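Putative heme binding protein (Tannerella forsythia, PDB 6EU8) probably binds heme as a member of the HmuY-like family, with heme-binding properties that differ from those of Porphyromonas gingivalis HmuY. Local coordinates at residues 78-83 against 105-110; 137-142 against 158-163; 25-30 against 67-72. All coordinates share one frame; numbering follows the deposited sequence.

Contact 1 (78-83 against 105-110); sequences IRTNEG and KKDVEI
The carboxylate of Asp107 docks against Thr80 at the end of strand 77-80, where an ST motif turns the chain out of the four-stranded sheet of this HmuY-like fold. Two bonds make the first shell. Thr80 N donates to Asp107 OD2 at 2.9 Å with an N-H...O angle of 162°, and Asp107 OD2 accepts through its syn lone pair, the one on the side of OD1. Thr80 OG1 donates to Asp107 OD1, also at 2.9 Å, but comes from above the carboxylate plane, 43° out of it. One threonine thus holds both carboxylate oxygens, which fixes the rotation of the group. The guanidinium of Arg79 stands steeply to the carboxylate. Its NE donates to Thr80 O at 3.1 Å, with Asp107 OD2 a longer, ionic neighbour of NE at 3.8 Å; its stronger ionic partner is Glu62, through NH1.

The second shell positions these groups. Thr80 OG1 lies between its backbone N and carbonyl carbon (chi1 70°), where it also accepts from Gly83 N and closes the ST motif. Asn137 ND2 donates to Asp107 OD1 from the loop after strand 127-136. One water accepts from Arg79 NH2 and Glu82 N while donating to Asp107 OD2. Another bridges the backbones, accepting from Asp107 N at 2.9 Å and donating to Gly83 O at 2.7 Å. Beside that bridge, Lys106 CA makes a CA-H...O contact of 3.6 Å to Gly83 O.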
ATOM      1  N   ILE A  78       0.138  -0.507   2.572  1.00 20.52           N
ATOM      2  CA  ILE A  78      -0.869  -0.364   1.497  1.00 22.00           C
ATOM      3  C   ILE A  78      -1.966   0.551   2.014  1.00 20.63           C
ATOM      4  O   ILE A  78      -2.487   0.329   3.140  1.00 21.83           O
ATOM      5  CB  ILE A  78      -1.557  -1.695   1.110  1.00 22.50           C
ATOM      6  CG1 ILE A  78      -0.562  -2.841   1.021  1.00 26.79           C
ATOM      7  CG2 ILE A  78      -2.332  -1.531  -0.199  1.00 23.39           C
ATOM      8  CD1 ILE A  78       0.408  -2.708  -0.079  1.00 27.14           C
ATOM      9  N   ARG A  79      -2.286   1.600   1.248  1.00 21.17           N
ATOM     10  CA  ARG A  79      -3.455   2.443   1.554  1.00 22.08           C
ATOM     11  C   ARG A  79      -4.395   2.488   0.354  1.00 23.12           C
ATOM     12  O   ARG A  79      -4.071   2.034  -0.737  1.00 22.51           O
ATOM     13  CB  ARG A  79      -3.058   3.860   1.961  1.00 23.29           C
ATOM     14  CG  ARG A  79      -2.474   4.688   0.830  1.00 22.78           C
ATOM     15  CD  ARG A  79      -2.382   6.159   1.156  1.00 24.79           C
ATOM     16  NE  ARG A  79      -3.710   6.778   1.184  1.00 25.85           N
ATOM     17  CZ  ARG A  79      -3.943   8.077   1.032  1.00 26.25           C
ATOM     18  NH1 ARG A  79      -2.954   8.947   0.841  1.00 27.19           N
ATOM     19  NH2 ARG A  79      -5.228   8.499   1.053  1.00 27.59           N
ATOM     20  N   THR A  80      -5.566   3.092   0.593  1.00 22.62           N
ATOM     21  CA  THR A  80      -6.571   3.318  -0.445  1.00 23.02           C
ATOM     22  C   THR A  80      -6.812   4.818  -0.629  1.00 23.80           C
ATOM     23  O   THR A  80      -6.352   5.636   0.171  1.00 23.45           O
ATOM     24  CB  THR A  80      -7.907   2.625  -0.069  1.00 23.37           C
ATOM     25  OG1 THR A  80      -8.532   3.294   1.040  1.00 23.03           O
ATOM     26  CG2 THR A  80      -7.697   1.154   0.238  1.00 23.91           C
ATOM     27  N   ASN A  81      -7.587   5.160  -1.673  1.00 23.37           N
ATOM     28  CA  ASN A  81      -7.983   6.573  -1.918  1.00 25.76           C
ATOM     29  C   ASN A  81      -9.375   6.793  -1.326  1.00 26.01           C
ATOM     30  O   ASN A  81     -10.381   6.803  -2.066  1.00 27.08           O
ATOM     31  CB  ASN A  81      -7.935   6.892  -3.418  1.00 25.04           C
ATOM     32  CG  ASN A  81      -8.105   8.369  -3.709  1.00 26.33           C
ATOM     33  OD1 ASN A  81      -8.183   9.183  -2.789  1.00 28.33           O
ATOM     34  ND2 ASN A  81      -8.127   8.727  -4.983  1.00 28.21           N
ATOM     35  N   GLU A  82      -9.436   6.971  -0.006  1.00 26.15           N
ATOM     36  CA  GLU A  82     -10.696   7.020   0.760  1.00 29.47           C
ATOM     37  C   GLU A  82     -11.611   5.809   0.486  1.00 29.20           C
ATOM     38  O   GLU A  82     -12.844   5.942   0.297  1.00 30.95           O
ATOM     39  CB  GLU A  82     -11.435   8.363   0.500  1.00 32.16           C
ATOM     40  CG  GLU A  82     -10.686   9.602   0.952  1.00 37.13           C
ATOM     41  CD  GLU A  82     -11.375  10.886   0.497  1.00 40.78           C
ATOM     42  OE1 GLU A  82     -12.594  10.998   0.705  1.00 51.34           O
ATOM     43  OE2 GLU A  82     -10.725  11.755  -0.107  1.00 44.15           O
ATOM     44  N   GLY A  83     -11.012   4.623   0.466  1.00 27.10           N
ATOM     45  CA  GLY A  83     -11.708   3.353   0.310  1.00 27.34           C
ATOM     46  C   GLY A  83     -11.836   2.536   1.564  1.00 26.09           C
ATOM     47  O   GLY A  83     -11.591   3.017   2.668  1.00 27.96           O
ATOM     48  N   LYS A 105     -13.133  -1.989   6.567  1.00 26.87           N
ATOM     49  CA  LYS A 105     -12.371  -1.006   7.311  1.00 27.95           C
ATOM     50  C   LYS A 105     -11.705   0.067   6.429  1.00 26.28           C
ATOM     51  O   LYS A 105     -11.045  -0.258   5.413  1.00 25.30           O
ATOM     52  CB  LYS A 105     -11.271  -1.700   8.112  1.00 28.06           C
ATOM     53  CG  LYS A 105     -11.721  -2.780   9.072  1.00 32.31           C
ATOM     54  CD  LYS A 105     -12.743  -2.212  10.049  1.00 35.84           C
ATOM     55  CE  LYS A 105     -12.946  -3.133  11.236  1.00 40.67           C
ATOM     56  NZ  LYS A 105     -13.711  -2.401  12.274  1.00 44.43           N
ATOM     57  N   LYS A 106     -11.901   1.323   6.819  1.00 26.23           N
ATOM     58  CA  LYS A 106     -11.276   2.474   6.164  1.00 28.39           C
ATOM     59  C   LYS A 106      -9.812   2.639   6.643  1.00 25.82           C
ATOM     60  O   LYS A 106      -9.385   2.028   7.617  1.00 26.47           O
ATOM     61  CB  LYS A 106     -12.044   3.772   6.470  1.00 31.00           C
ATOM     62  CG  LYS A 106     -13.452   3.831   5.867  1.00 37.02           C
ATOM     63  CD  LYS A 106     -14.303   4.897   6.544  1.00 40.02           C
ATOM     64  CE  LYS A 106     -15.784   4.703   6.231  1.00 45.42           C
ATOM     65  NZ  LYS A 106     -16.056   4.784   4.770  1.00 47.21           N
ATOM     66  N   ASP A 107      -9.064   3.452   5.912  1.00 23.47           N
ATOM     67  CA  ASP A 107      -7.651   3.731   6.274  1.00 23.59           C
ATOM     68  C   ASP A 107      -7.588   4.481   7.611  1.00 23.16           C
ATOM     69  O   ASP A 107      -8.529   5.250   7.956  1.00 26.00           O
ATOM     70  CB  ASP A 107      -6.957   4.570   5.227  1.00 22.18           C
ATOM     71  CG  ASP A 107      -6.794   3.888   3.883  1.00 21.55           C
ATOM     72  OD1 ASP A 107      -7.306   2.771   3.611  1.00 22.26           O
ATOM     73  OD2 ASP A 107      -6.174   4.554   3.049  1.00 24.27           O
ATOM     74  N   VAL A 108      -6.487   4.286   8.345  1.00 23.46           N
ATOM     75  CA  VAL A 108      -6.230   4.985   9.617  1.00 24.04           C
ATOM     76  C   VAL A 108      -5.015   5.897   9.472  1.00 25.70           C
ATOM     77  O   VAL A 108      -4.158   5.649   8.629  1.00 25.04           O
ATOM     78  CB  VAL A 108      -6.042   4.023  10.805  1.00 26.57           C
ATOM     79  CG1 VAL A 108      -7.302   3.162  10.984  1.00 27.75           C
ATOM     80  CG2 VAL A 108      -4.805   3.147  10.676  1.00 26.38           C
ATOM     81  N   GLU A 109      -4.977   6.949  10.270  1.00 24.22           N
ATOM     82  CA  GLU A 109      -3.857   7.900  10.321  1.00 26.36           C
ATOM     83  C   GLU A 109      -2.884   7.464  11.393  1.00 26.03           C
ATOM     84  O   GLU A 109      -3.301   7.216  12.548  1.00 29.14           O
ATOM     85  CB  GLU A 109      -4.348   9.322  10.664  1.00 29.50           C
ATOM     86  CG  GLU A 109      -5.103  10.003   9.527  1.00 34.84           C
ATOM     87  CD  GLU A 109      -5.348  11.494   9.744  1.00 41.85           C
ATOM     88  OE1 GLU A 109      -5.113  12.023  10.858  1.00 45.20           O
ATOM     89  OE2 GLU A 109      -5.780  12.146   8.771  1.00 47.31           O
ATOM     90  N   ILE A 110      -1.588   7.398  11.049  1.00 25.81           N
ATOM     91  CA  ILE A 110      -0.537   7.056  12.008  1.00 27.15           C
ATOM     92  C   ILE A 110       0.477   8.208  12.089  1.00 26.65           C
ATOM     93  O   ILE A 110       0.974   8.682  11.060  1.00 23.87           O
ATOM     94  CB  ILE A 110       0.134   5.710  11.704  1.00 27.42           C
ATOM     95  CG1 ILE A 110       0.726   5.657  10.295  1.00 26.99           C
ATOM     96  CG2 ILE A 110      -0.871   4.576  11.876  1.00 29.33           C
ATOM     97  CD1 ILE A 110       1.605   4.424  10.081  1.00 27.15           C
TER
HETATM   98  O   HOH W   1      -7.690   6.926   2.412  1.00 27.12           O
HETATM   99  O   HOH W   2     -10.083   5.064   3.703  1.00 24.65           O

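Contact 2 (137-142 against 158-163); sequences NPVLKT and SVFVVK
Phe160 reaches from strand 160-163 to the 3-10 turn at 140-142, and its ring carries most of this apolar packing. Its CB lies 3.9 Å from Leu140 CD2. The same methyl then follows the side chain outward, meeting CG and coming nearest at CD2, 3.8 Å from Leu140 CD2; the two side chains run past each other in opposite directions, and the methyl sits obliquely to the ring. Phe160 CD2 also has Val139 CG1 at 4.1 Å. Farther out, Phe160 CE2 is 3.6 Å from Val139 O, again oblique to the ring, and equally 3.6 Å from Thr142 OG1, which lies in the ring plane at its edge. At the tip, CZ still touches Thr142 OG1.

That hydroxyl is directed by its own turn. With OG1 between the backbone N and the carbonyl carbon (chi1 74°), Thr142 OG1 donates to Val139 O at 2.8 Å, the C=O...O angle being 161°, and Val139 O accepts Thr142 N as well. An Asx motif starts the turn: Leu140 N donates to Asn137 OD1 at 3.0 Å, in the carbonyl plane and on a lone pair. Leu140 CD2 extends the apolar patch to Val162 CG2, 4.1 Å away.

In the fold, the contact joins the connection between strands 127-136 and 144-146 to strand 160-163. Leu140 also packs on Ile78 and Thr80 of strand 77-80 and on Ala85 of strand 84-87, while Phe160 touches Ala87.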
ATOM      1  N   ASN A 137      -4.005   1.252   5.426  1.00 21.77           N
ATOM      2  CA  ASN A 137      -5.202   0.438   5.659  1.00 20.97           C
ATOM      3  C   ASN A 137      -4.863  -0.742   6.569  1.00 22.62           C
ATOM      4  O   ASN A 137      -3.951  -1.526   6.237  1.00 21.61           O
ATOM      5  CB  ASN A 137      -5.787  -0.066   4.349  1.00 21.53           C
ATOM      6  CG  ASN A 137      -7.163  -0.671   4.563  1.00 22.78           C
ATOM      7  OD1 ASN A 137      -7.299  -1.834   4.889  1.00 22.46           O
ATOM      8  ND2 ASN A 137      -8.176   0.171   4.462  1.00 23.38           N
ATOM      9  N   PRO A 138      -5.563  -0.882   7.722  1.00 23.41           N
ATOM     10  CA  PRO A 138      -5.196  -1.918   8.699  1.00 24.04           C
ATOM     11  C   PRO A 138      -5.579  -3.350   8.281  1.00 23.56           C
ATOM     12  O   PRO A 138      -5.030  -4.302   8.837  1.00 25.23           O
ATOM     13  CB  PRO A 138      -5.968  -1.487   9.952  1.00 25.18           C
ATOM     14  CG  PRO A 138      -7.146  -0.776   9.422  1.00 25.23           C
ATOM     15  CD  PRO A 138      -6.681  -0.057   8.205  1.00 24.42           C
ATOM     16  N   VAL A 139      -6.529  -3.504   7.343  1.00 22.23           N
ATOM     17  CA  VAL A 139      -6.861  -4.802   6.763  1.00 23.36           C
ATOM     18  C   VAL A 139      -5.809  -5.189   5.694  1.00 23.50           C
ATOM     19  O   VAL A 139      -5.217  -6.273   5.759  1.00 22.76           O
ATOM     20  CB  VAL A 139      -8.320  -4.845   6.196  1.00 23.52           C
ATOM     21  CG1 VAL A 139      -8.563  -6.095   5.340  1.00 23.76           C
ATOM     22  CG2 VAL A 139      -9.327  -4.756   7.353  1.00 25.84           C
ATOM     23  N   LEU A 140      -5.532  -4.296   4.751  1.00 20.91           N
ATOM     24  CA  LEU A 140      -4.575  -4.626   3.698  1.00 21.38           C
ATOM     25  C   LEU A 140      -3.173  -4.877   4.250  1.00 21.02           C
ATOM     26  O   LEU A 140      -2.441  -5.623   3.645  1.00 21.78           O
ATOM     27  CB  LEU A 140      -4.580  -3.575   2.593  1.00 20.74           C
ATOM     28  CG  LEU A 140      -5.916  -3.473   1.831  1.00 22.93           C
ATOM     29  CD1 LEU A 140      -5.946  -2.237   0.935  1.00 23.22           C
ATOM     30  CD2 LEU A 140      -6.197  -4.740   1.053  1.00 25.11           C
ATOM     31  N   LYS A 141      -2.845  -4.311   5.404  1.00 20.76           N
ATOM     32  CA  LYS A 141      -1.508  -4.536   6.042  1.00 21.98           C
ATOM     33  C   LYS A 141      -1.262  -6.012   6.297  1.00 22.27           C
ATOM     34  O   LYS A 141      -0.108  -6.485   6.250  1.00 23.07           O
ATOM     35  CB  LYS A 141      -1.436  -3.771   7.361  1.00 24.21           C
ATOM     36  CG  LYS A 141      -0.066  -3.724   8.051  1.00 27.65           C
ATOM     37  CD  LYS A 141      -0.190  -3.134   9.460  1.00 33.04           C
ATOM     38  CE  LYS A 141       1.008  -3.446  10.338  1.00 37.38           C
ATOM     39  NZ  LYS A 141       2.080  -2.448  10.155  1.00 39.29           N
ATOM     40  N   THR A 142      -2.331  -6.760   6.530  1.00 23.23           N
ATOM     41  CA  THR A 142      -2.217  -8.199   6.781  1.00 21.52           C
ATOM     42  C   THR A 142      -1.835  -9.071   5.582  1.00 21.58           C
ATOM     43  O   THR A 142      -1.707 -10.301   5.737  1.00 23.30           O
ATOM     44  CB  THR A 142      -3.480  -8.768   7.449  1.00 22.23           C
ATOM     45  OG1 THR A 142      -4.566  -8.872   6.513  1.00 22.93           O
ATOM     46  CG2 THR A 142      -3.874  -7.935   8.665  1.00 22.82           C
ATOM     47  N   SER A 158      -5.014 -15.125   1.327  1.00 23.58           N
ATOM     48  CA  SER A 158      -6.388 -14.601   1.237  1.00 23.97           C
ATOM     49  C   SER A 158      -6.611 -13.693   0.020  1.00 23.97           C
ATOM     50  O   SER A 158      -5.739 -12.926  -0.391  1.00 24.52           O
ATOM     51  CB  SER A 158      -6.776 -13.841   2.501  1.00 24.29           C
ATOM     52  OG  SER A 158      -6.620 -14.638   3.675  1.00 28.69           O
ATOM     53  N   VAL A 159      -7.818 -13.801  -0.553  1.00 25.03           N
ATOM     54  CA  VAL A 159      -8.337 -12.782  -1.488  1.00 25.57           C
ATOM     55  C   VAL A 159      -8.913 -11.631  -0.663  1.00 23.21           C
ATOM     56  O   VAL A 159      -9.781 -11.829   0.194  1.00 24.22           O
ATOM     57  CB  VAL A 159      -9.453 -13.362  -2.418  1.00 24.83           C
ATOM     58  CG1 VAL A 159     -10.064 -12.290  -3.320  1.00 27.28           C
ATOM     59  CG2 VAL A 159      -8.868 -14.442  -3.323  1.00 27.35           C
ATOM     60  N   PHE A 160      -8.406 -10.413  -0.921  1.00 23.38           N
ATOM     61  CA  PHE A 160      -8.946  -9.172  -0.367  1.00 23.10           C
ATOM     62  C   PHE A 160      -9.992  -8.561  -1.306  1.00 23.66           C
ATOM     63  O   PHE A 160      -9.907  -8.724  -2.523  1.00 25.02           O
ATOM     64  CB  PHE A 160      -7.824  -8.122  -0.067  1.00 23.82           C
ATOM     65  CG  PHE A 160      -6.826  -8.581   0.966  1.00 24.59           C
ATOM     66  CD1 PHE A 160      -5.742  -9.361   0.598  1.00 26.07           C
ATOM     67  CD2 PHE A 160      -6.965  -8.220   2.282  1.00 25.22           C
ATOM     68  CE1 PHE A 160      -4.811  -9.830   1.556  1.00 26.85           C
ATOM     69  CE2 PHE A 160      -6.037  -8.659   3.241  1.00 26.29           C
ATOM     70  CZ  PHE A 160      -4.959  -9.461   2.875  1.00 24.83           C
ATOM     71  N   VAL A 161     -10.971  -7.887  -0.720  1.00 24.11           N
ATOM     72  CA  VAL A 161     -11.901  -7.075  -1.508  1.00 25.12           C
ATOM     73  C   VAL A 161     -11.827  -5.631  -1.010  1.00 23.76           C
ATOM     74  O   VAL A 161     -11.938  -5.371   0.184  1.00 24.88           O
ATOM     75  CB  VAL A 161     -13.347  -7.610  -1.470  1.00 27.62           C
ATOM     76  CG1 VAL A 161     -14.228  -6.714  -2.356  1.00 30.50           C
ATOM     77  CG2 VAL A 161     -13.401  -9.072  -1.967  1.00 28.31           C
ATOM     78  N   VAL A 162     -11.658  -4.709  -1.948  1.00 25.75           N
ATOM     79  CA  VAL A 162     -11.568  -3.283  -1.662  1.00 26.75           C
ATOM     80  C   VAL A 162     -12.673  -2.542  -2.428  1.00 27.12           C
ATOM     81  O   VAL A 162     -12.775  -2.705  -3.645  1.00 26.98           O
ATOM     82  CB  VAL A 162     -10.201  -2.704  -2.072  1.00 25.77           C
ATOM     83  CG1 VAL A 162     -10.016  -1.314  -1.489  1.00 26.37           C
ATOM     84  CG2 VAL A 162      -9.043  -3.600  -1.595  1.00 28.00           C
ATOM     85  N   LYS A 163     -13.431  -1.727  -1.697  1.00 26.07           N
ATOM     86  CA  LYS A 163     -14.485  -0.838  -2.261  1.00 28.80           C
ATOM     87  C   LYS A 163     -13.952   0.573  -2.369  1.00 29.51           C
ATOM     88  O   LYS A 163     -13.386   1.095  -1.373  1.00 28.82           O
ATOM     89  CB  LYS A 163     -15.714  -0.783  -1.336  1.00 32.88           C
ATOM     90  CG  LYS A 163     -16.442  -2.094  -1.121  1.00 37.13           C
ATOM     91  CD  LYS A 163     -17.335  -2.120   0.130  1.00 44.32           C
ATOM     92  CE  LYS A 163     -18.637  -1.367  -0.036  1.00 50.48           C
ATOM     93  NZ  LYS A 163     -19.616  -1.859   0.970  1.00 55.55           N
TER

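Contact 3 (25-30 against 67-72); sequences WTYVNL and IKWHIA
A classic beta bulge ends the antiparallel pairing of strands 24-28 and 71-74, with His70 and Ile71 both facing Val28. Val28 N donates to Ile71 O at 2.8 Å; in return Val28 O receives a firm bond from His70 N (2.9 Å, N-H...O angle 170°) and a weak one from Ile71 N. Beyond the bulge, side chains take over the backbone's role. Leu30 N donates to His70 ND1 at 3.1 Å, tilted from the imidazole plane, which makes ND1 the acceptor. Asn29, its CG anti to the backbone N (chi1 -170°), sends ND2 to Lys68 O at 2.9 Å, meeting that oxygen from above the carbonyl plane.

On the face of Tyr27 and Ala72, the edge of Tyr27 meets the face of Trp69, planes at 71°. Tyr27 CD2 stands 3.5 Å above the indole plane, and Ala72 CB lies 3.7 Å from Tyr27 CD2, oblique to the phenol ring.

Both strands are interior to the four-stranded sheet: 24-28 also pairs with 35-39, and 71-74 with 77-80. Val28 packs on Ile17 of strand 11-18, and Leu30 touches Phe189 and Phe193 of strand 184-194.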
ATOM      1  N   TRP A  25       5.783   6.934  -2.257  1.00 21.28           N
ATOM      2  CA  TRP A  25       4.548   6.194  -2.500  1.00 21.12           C
ATOM      3  C   TRP A  25       4.364   5.985  -4.008  1.00 23.49           C
ATOM      4  O   TRP A  25       4.629   6.899  -4.777  1.00 23.76           O
ATOM      5  CB  TRP A  25       3.350   6.971  -1.987  1.00 20.99           C
ATOM      6  CG  TRP A  25       3.186   7.058  -0.494  1.00 20.38           C
ATOM      7  CD1 TRP A  25       3.609   8.054   0.308  1.00 20.24           C
ATOM      8  CD2 TRP A  25       2.472   6.145   0.346  1.00 20.18           C
ATOM      9  NE1 TRP A  25       3.256   7.809   1.618  1.00 21.53           N
ATOM     10  CE2 TRP A  25       2.551   6.638   1.657  1.00 19.50           C
ATOM     11  CE3 TRP A  25       1.805   4.935   0.119  1.00 20.66           C
ATOM     12  CZ2 TRP A  25       1.931   5.996   2.721  1.00 20.43           C
ATOM     13  CZ3 TRP A  25       1.237   4.291   1.180  1.00 20.76           C
ATOM     14  CH2 TRP A  25       1.299   4.819   2.462  1.00 20.58           C
ATOM     15  N   THR A  26       3.835   4.829  -4.419  1.00 22.61           N
ATOM     16  CA  THR A  26       3.398   4.598  -5.804  1.00 24.56           C
ATOM     17  C   THR A  26       1.876   4.481  -5.831  1.00 23.53           C
ATOM     18  O   THR A  26       1.305   3.576  -5.191  1.00 23.34           O
ATOM     19  CB  THR A  26       4.093   3.363  -6.419  1.00 24.19           C
ATOM     20  OG1 THR A  26       5.508   3.600  -6.415  1.00 26.72           O
ATOM     21  CG2 THR A  26       3.666   3.143  -7.866  1.00 25.25           C
ATOM     22  N   TYR A  27       1.217   5.403  -6.553  1.00 25.04           N
ATOM     23  CA  TYR A  27      -0.248   5.484  -6.678  1.00 24.92           C
ATOM     24  C   TYR A  27      -0.693   4.682  -7.912  1.00 25.86           C
ATOM     25  O   TYR A  27      -0.101   4.840  -8.978  1.00 26.81           O
ATOM     26  CB  TYR A  27      -0.684   6.980  -6.761  1.00 23.98           C
ATOM     27  CG  TYR A  27      -0.221   7.797  -5.556  1.00 23.89           C
ATOM     28  CD1 TYR A  27       1.043   8.415  -5.525  1.00 23.66           C
ATOM     29  CD2 TYR A  27      -1.010   7.905  -4.424  1.00 24.17           C
ATOM     30  CE1 TYR A  27       1.470   9.128  -4.402  1.00 23.78           C
ATOM     31  CE2 TYR A  27      -0.577   8.606  -3.283  1.00 22.22           C
ATOM     32  CZ  TYR A  27       0.666   9.220  -3.287  1.00 22.20           C
ATOM     33  OH  TYR A  27       1.114   9.926  -2.162  1.00 23.83           O
ATOM     34  N   VAL A  28      -1.688   3.806  -7.748  1.00 24.78           N
ATOM     35  CA  VAL A  28      -2.073   2.808  -8.779  1.00 25.95           C
ATOM     36  C   VAL A  28      -3.550   2.947  -9.171  1.00 24.74           C
ATOM     37  O   VAL A  28      -4.436   2.868  -8.325  1.00 24.74           O
ATOM     38  CB  VAL A  28      -1.847   1.346  -8.288  1.00 26.03           C
ATOM     39  CG1 VAL A  28      -2.134   0.303  -9.390  1.00 26.16           C
ATOM     40  CG2 VAL A  28      -0.430   1.158  -7.734  1.00 25.39           C
ATOM     41  N   ASN A  29      -3.789   3.131 -10.492  1.00 25.61           N
ATOM     42  CA  ASN A  29      -5.122   3.093 -11.089  1.00 27.82           C
ATOM     43  C   ASN A  29      -5.390   1.680 -11.623  1.00 25.67           C
ATOM     44  O   ASN A  29      -4.726   1.242 -12.578  1.00 28.37           O
ATOM     45  CB  ASN A  29      -5.184   4.102 -12.247  1.00 29.13           C
ATOM     46  CG  ASN A  29      -6.590   4.304 -12.780  1.00 31.17           C
ATOM     47  OD1 ASN A  29      -7.319   3.343 -13.014  1.00 30.63           O
ATOM     48  ND2 ASN A  29      -6.979   5.562 -12.968  1.00 32.49           N
ATOM     49  N   LEU A  30      -6.279   0.963 -10.963  1.00 28.04           N
ATOM     50  CA  LEU A  30      -6.627  -0.419 -11.329  1.00 28.41           C
ATOM     51  C   LEU A  30      -7.515  -0.511 -12.570  1.00 32.04           C
ATOM     52  O   LEU A  30      -7.543  -1.562 -13.226  1.00 32.78           O
ATOM     53  CB  LEU A  30      -7.288  -1.118 -10.158  1.00 28.18           C
ATOM     54  CG  LEU A  30      -6.448  -1.220  -8.879  1.00 26.67           C
ATOM     55  CD1 LEU A  30      -7.311  -1.654  -7.705  1.00 29.31           C
ATOM     56  CD2 LEU A  30      -5.277  -2.181  -9.101  1.00 27.41           C
ATOM     57  N   ILE A  67      -3.021  11.407 -12.177  1.00 37.05           N
ATOM     58  CA  ILE A  67      -3.974  10.317 -12.442  1.00 34.23           C
ATOM     59  C   ILE A  67      -5.028  10.179 -11.354  1.00 33.89           C
ATOM     60  O   ILE A  67      -4.773  10.549 -10.201  1.00 31.70           O
ATOM     61  CB  ILE A  67      -3.270   8.943 -12.674  1.00 34.82           C
ATOM     62  CG1 ILE A  67      -2.446   8.465 -11.453  1.00 33.94           C
ATOM     63  CG2 ILE A  67      -2.361   8.997 -13.896  1.00 35.77           C
ATOM     64  CD1 ILE A  67      -1.940   7.043 -11.598  1.00 33.99           C
ATOM     65  N   LYS A  68      -6.202   9.633 -11.708  1.00 31.84           N
ATOM     66  CA  LYS A  68      -7.100   9.025 -10.727  1.00 33.48           C
ATOM     67  C   LYS A  68      -6.410   7.758 -10.210  1.00 28.61           C
ATOM     68  O   LYS A  68      -5.637   7.154 -10.938  1.00 28.88           O
ATOM     69  CB  LYS A  68      -8.452   8.627 -11.346  1.00 35.58           C
ATOM     70  CG  LYS A  68      -9.418   9.785 -11.570  1.00 42.57           C
ATOM     71  CD  LYS A  68     -10.755   9.257 -12.083  1.00 47.54           C
ATOM     72  CE  LYS A  68     -11.830  10.333 -12.142  1.00 52.17           C
ATOM     73  NZ  LYS A  68     -11.739  11.103 -13.412  1.00 54.49           N
ATOM     74  N   TRP A  69      -6.712   7.369  -8.981  1.00 29.50           N
ATOM     75  CA  TRP A  69      -6.060   6.187  -8.388  1.00 27.69           C
ATOM     76  C   TRP A  69      -6.914   5.543  -7.295  1.00 26.95           C
ATOM     77  O   TRP A  69      -7.813   6.169  -6.729  1.00 27.20           O
ATOM     78  CB  TRP A  69      -4.637   6.556  -7.904  1.00 28.86           C
ATOM     79  CG  TRP A  69      -4.631   7.542  -6.782  1.00 26.53           C
ATOM     80  CD1 TRP A  69      -4.749   8.907  -6.875  1.00 29.34           C
ATOM     81  CD2 TRP A  69      -4.536   7.249  -5.383  1.00 25.52           C
ATOM     82  NE1 TRP A  69      -4.744   9.474  -5.634  1.00 27.48           N
ATOM     83  CE2 TRP A  69      -4.611   8.483  -4.690  1.00 25.02           C
ATOM     84  CE3 TRP A  69      -4.394   6.061  -4.644  1.00 23.28           C
ATOM     85  CZ2 TRP A  69      -4.558   8.563  -3.286  1.00 25.31           C
ATOM     86  CZ3 TRP A  69      -4.349   6.136  -3.273  1.00 24.89           C
ATOM     87  CH2 TRP A  69      -4.418   7.378  -2.600  1.00 24.08           C
ATOM     88  N   HIS A  70      -6.608   4.259  -7.012  1.00 24.86           N
ATOM     89  CA  HIS A  70      -7.380   3.420  -6.139  1.00 24.36           C
ATOM     90  C   HIS A  70      -6.613   2.937  -4.898  1.00 23.45           C
ATOM     91  O   HIS A  70      -7.151   2.979  -3.792  1.00 23.20           O
ATOM     92  CB  HIS A  70      -7.881   2.235  -6.938  1.00 25.61           C
ATOM     93  CG  HIS A  70      -8.728   2.644  -8.104  1.00 25.76           C
ATOM     94  ND1 HIS A  70      -8.246   2.685  -9.385  1.00 27.07           N
ATOM     95  CD2 HIS A  70     -10.007   3.078  -8.158  1.00 30.00           C
ATOM     96  CE1 HIS A  70      -9.201   3.118 -10.196  1.00 27.88           C
ATOM     97  NE2 HIS A  70     -10.269   3.367  -9.473  1.00 28.34           N
ATOM     98  N   ILE A  71      -5.392   2.439  -5.118  1.00 23.90           N
ATOM     99  CA  ILE A  71      -4.519   2.011  -4.004  1.00 24.07           C
ATOM    100  C   ILE A  71      -3.133   2.634  -4.165  1.00 22.77           C
ATOM    101  O   ILE A  71      -2.757   3.066  -5.245  1.00 24.21           O
ATOM    102  CB  ILE A  71      -4.403   0.460  -3.864  1.00 23.86           C
ATOM    103  CG1 ILE A  71      -3.702  -0.182  -5.050  1.00 25.90           C
ATOM    104  CG2 ILE A  71      -5.782  -0.185  -3.629  1.00 25.32           C
ATOM    105  CD1 ILE A  71      -3.330  -1.636  -4.798  1.00 27.35           C
ATOM    106  N   ALA A  72      -2.382   2.738  -3.057  1.00 21.74           N
ATOM    107  CA  ALA A  72      -0.992   3.224  -3.060  1.00 21.95           C
ATOM    108  C   ALA A  72      -0.134   2.389  -2.124  1.00 21.30           C
ATOM    109  O   ALA A  72      -0.618   1.895  -1.103  1.00 22.53           O
ATOM    110  CB  ALA A  72      -0.921   4.682  -2.685  1.00 21.93           C
TER

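In the fold
Contacts 1 and 3 meet across neighbouring strands 71-74 and 77-80, their centres about 13 Å apart. Arg79 N lies 2.9 Å from Ala72 O and Asn81 N lies 3.1 Å from His70 O, both probable hydrogen bonds, while Arg79 CZ packs 3.7 Å from Trp69 CH2. Contact 2 joins contact 1 through Asn137, whose backbone N is 2.9 Å from Ile78 O, another probable hydrogen bond. Separately, Lys105 CG packs 3.5 Å from Val139 CG2. Contacts 2 and 3 do not touch, their nearest atoms being about 5 Å apart, so, of the three, contact 1 is the one that touches both others. The structure is the apo form, so no heme marks a site among the three.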